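Local coordinates for hypothetical protein, IPT/TIG domain protein (Bacteroides ovatus, PDB 4HW6) that is of unknown function but, as a two-domain protein with an IPT/TIG domain and a six-bladed beta-propeller, probably binds carbohydrate as an auxiliary nutrient-binding protein, at residues E346-A349 and G350-D353. Numbering follows the deposited sequence.
Sequences EAYA and GEED
Tyr348 and Glu351 close a type II beta turn that starts at the last residue of a short 3-10 segment, a compact example of how a chain reverses between two strands. The 3-10 segment, residues 346-348, is tied off where Ala349 N donates to Glu346 O at 3.1 Å. Tyr348 comes next: Glu351 N donates to Tyr348 O at 2.9 Å. This bond is nearly straight at 160°, with the donor tilted 26° from the carbonyl plane. With CG beside its own backbone N (chi1 -56°), Tyr348 has CB 3.6 Å and ring atom CD2 3.7 Å from Asp353 O, which approaches the ring obliquely. The extended Glu351 chain runs back past the turn carbonyl, its CG 3.3 Å from Tyr348 O, and brings OE2 obliquely to 4.0 Å from Tyr348 CD1; carboxylate and ring planes are almost parallel. Tyr348 OH bonds to Asp356 OD1, and the side chain packs on Pro372. With an alanine here, Asp356 would probably lose its phenolic partner and a gap would open beside Pro372. Ala349 and Gly350 form the corner, where the positive phi favours glycine and a CB would clash with Ala349 O. Asp353 OD1 bonds to His281, just after strand 276-280. Exposed at the surface, the turn belongs to the loop joining antiparallel strands 337-344 and 355-361 of one propeller blade, the latter carrying Asp356.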
ATOM      1  N   GLU A 346      14.361   3.155   0.671  1.00 29.77           N
ATOM      2  CA  GLU A 346      15.714   3.061   0.111  1.00 34.06           C
ATOM      3  C   GLU A 346      16.705   4.085   0.675  1.00 30.65           C
ATOM      4  O   GLU A 346      17.894   3.809   0.734  1.00 31.22           O
ATOM      5  CB  GLU A 346      15.665   3.111  -1.425  1.00 44.61           C
ATOM      6  CG  GLU A 346      15.085   1.838  -2.044  1.00 54.04           C
ATOM      7  CD  GLU A 346      15.843   0.575  -1.628  1.00 64.88           C
ATOM      8  OE1 GLU A 346      17.087   0.543  -1.787  1.00 71.99           O
ATOM      9  OE2 GLU A 346      15.200  -0.384  -1.130  1.00 63.44           O
ATOM     10  N   ALA A 347      16.220   5.238   1.134  1.00 28.72           N
ATOM     11  CA  ALA A 347      17.061   6.174   1.863  1.00 28.85           C
ATOM     12  C   ALA A 347      17.675   5.586   3.150  1.00 28.66           C
ATOM     13  O   ALA A 347      18.681   6.081   3.624  1.00 30.17           O
ATOM     14  CB  ALA A 347      16.294   7.444   2.177  1.00 29.83           C
ATOM     15  N   TYR A 348      17.072   4.539   3.710  1.00 26.77           N
ATOM     16  CA  TYR A 348      17.584   3.903   4.925  1.00 25.11           C
ATOM     17  C   TYR A 348      18.478   2.692   4.648  1.00 28.34           C
ATOM     18  O   TYR A 348      18.819   1.964   5.586  1.00 27.78           O
ATOM     19  CB  TYR A 348      16.440   3.393   5.803  1.00 22.90           C
ATOM     20  CG  TYR A 348      15.388   4.411   6.237  1.00 20.61           C
ATOM     21  CD1 TYR A 348      15.638   5.787   6.194  1.00 21.83           C
ATOM     22  CD2 TYR A 348      14.166   3.980   6.748  1.00 20.54           C
ATOM     23  CE1 TYR A 348      14.676   6.704   6.613  1.00 21.64           C
ATOM     24  CE2 TYR A 348      13.208   4.888   7.161  1.00 18.74           C
ATOM     25  CZ  TYR A 348      13.467   6.251   7.080  1.00 18.83           C
ATOM     26  OH  TYR A 348      12.487   7.134   7.516  1.00 19.84           O
ATOM     27  N   ALA A 349      18.827   2.452   3.385  1.00 28.86           N
ATOM     28  CA  ALA A 349      19.617   1.269   3.011  1.00 30.08           C
ATOM     29  C   ALA A 349      20.850   1.141   3.899  1.00 29.16           C
ATOM     30  O   ALA A 349      21.640   2.085   4.037  1.00 29.45           O
ATOM     31  CB  ALA A 349      20.029   1.331   1.537  1.00 31.76           C
ATOM     32  N   GLY A 350      20.982  -0.026   4.521  1.00 30.67           N
ATOM     33  CA  GLY A 350      22.112  -0.345   5.384  1.00 31.80           C
ATOM     34  C   GLY A 350      21.992   0.096   6.828  1.00 32.15           C
ATOM     35  O   GLY A 350      22.872  -0.180   7.629  1.00 33.99           O
ATOM     36  N   GLU A 351      20.910   0.783   7.180  1.00 31.59           N
ATOM     37  CA  GLU A 351      20.718   1.215   8.566  1.00 29.67           C
ATOM     38  C   GLU A 351      20.090   0.051   9.304  1.00 29.43           C
ATOM     39  O   GLU A 351      19.619  -0.889   8.666  1.00 29.58           O
ATOM     40  CB  GLU A 351      19.886   2.505   8.625  1.00 30.88           C
ATOM     41  CG  GLU A 351      20.550   3.616   7.817  1.00 36.47           C
ATOM     42  CD  GLU A 351      19.996   5.013   8.053  1.00 48.88           C
ATOM     43  OE1 GLU A 351      20.742   5.981   7.772  1.00 59.85           O
ATOM     44  OE2 GLU A 351      18.836   5.160   8.503  1.00 58.34           O
ATOM     45  N   GLU A 352      20.100   0.091  10.636  1.00 30.43           N
ATOM     46  CA  GLU A 352      19.537  -1.008  11.429  1.00 34.17           C
ATOM     47  C   GLU A 352      18.066  -1.213  11.102  1.00 27.13           C
ATOM     48  O   GLU A 352      17.576  -2.348  11.069  1.00 27.83           O
ATOM     49  CB  GLU A 352      19.695  -0.766  12.935  1.00 40.24           C
ATOM     50  CG  GLU A 352      20.967  -1.380  13.511  1.00 51.51           C
ATOM     51  CD  GLU A 352      20.979  -1.383  15.024  1.00 67.92           C
ATOM     52  OE1 GLU A 352      19.886  -1.454  15.638  1.00 66.49           O
ATOM     53  OE2 GLU A 352      22.089  -1.324  15.600  1.00 89.24           O
ATOM     54  N   ASP A 353      17.362  -0.111  10.867  1.00 24.20           N
ATOM     55  CA  ASP A 353      15.959  -0.193  10.453  1.00 20.90           C
ATOM     56  C   ASP A 353      15.784   0.374   9.047  1.00 19.83           C
ATOM     57  O   ASP A 353      15.950   1.559   8.825  1.00 20.00           O
ATOM     58  CB  ASP A 353      15.051   0.551  11.435  1.00 20.57           C
ATOM     59  CG  ASP A 353      13.591   0.176  11.278  1.00 19.43           C
ATOM     60  OD1 ASP A 353      13.184  -0.394  10.237  1.00 18.74           O
ATOM     61  OD2 ASP A 353      12.814   0.445  12.215  1.00 18.79           O
TER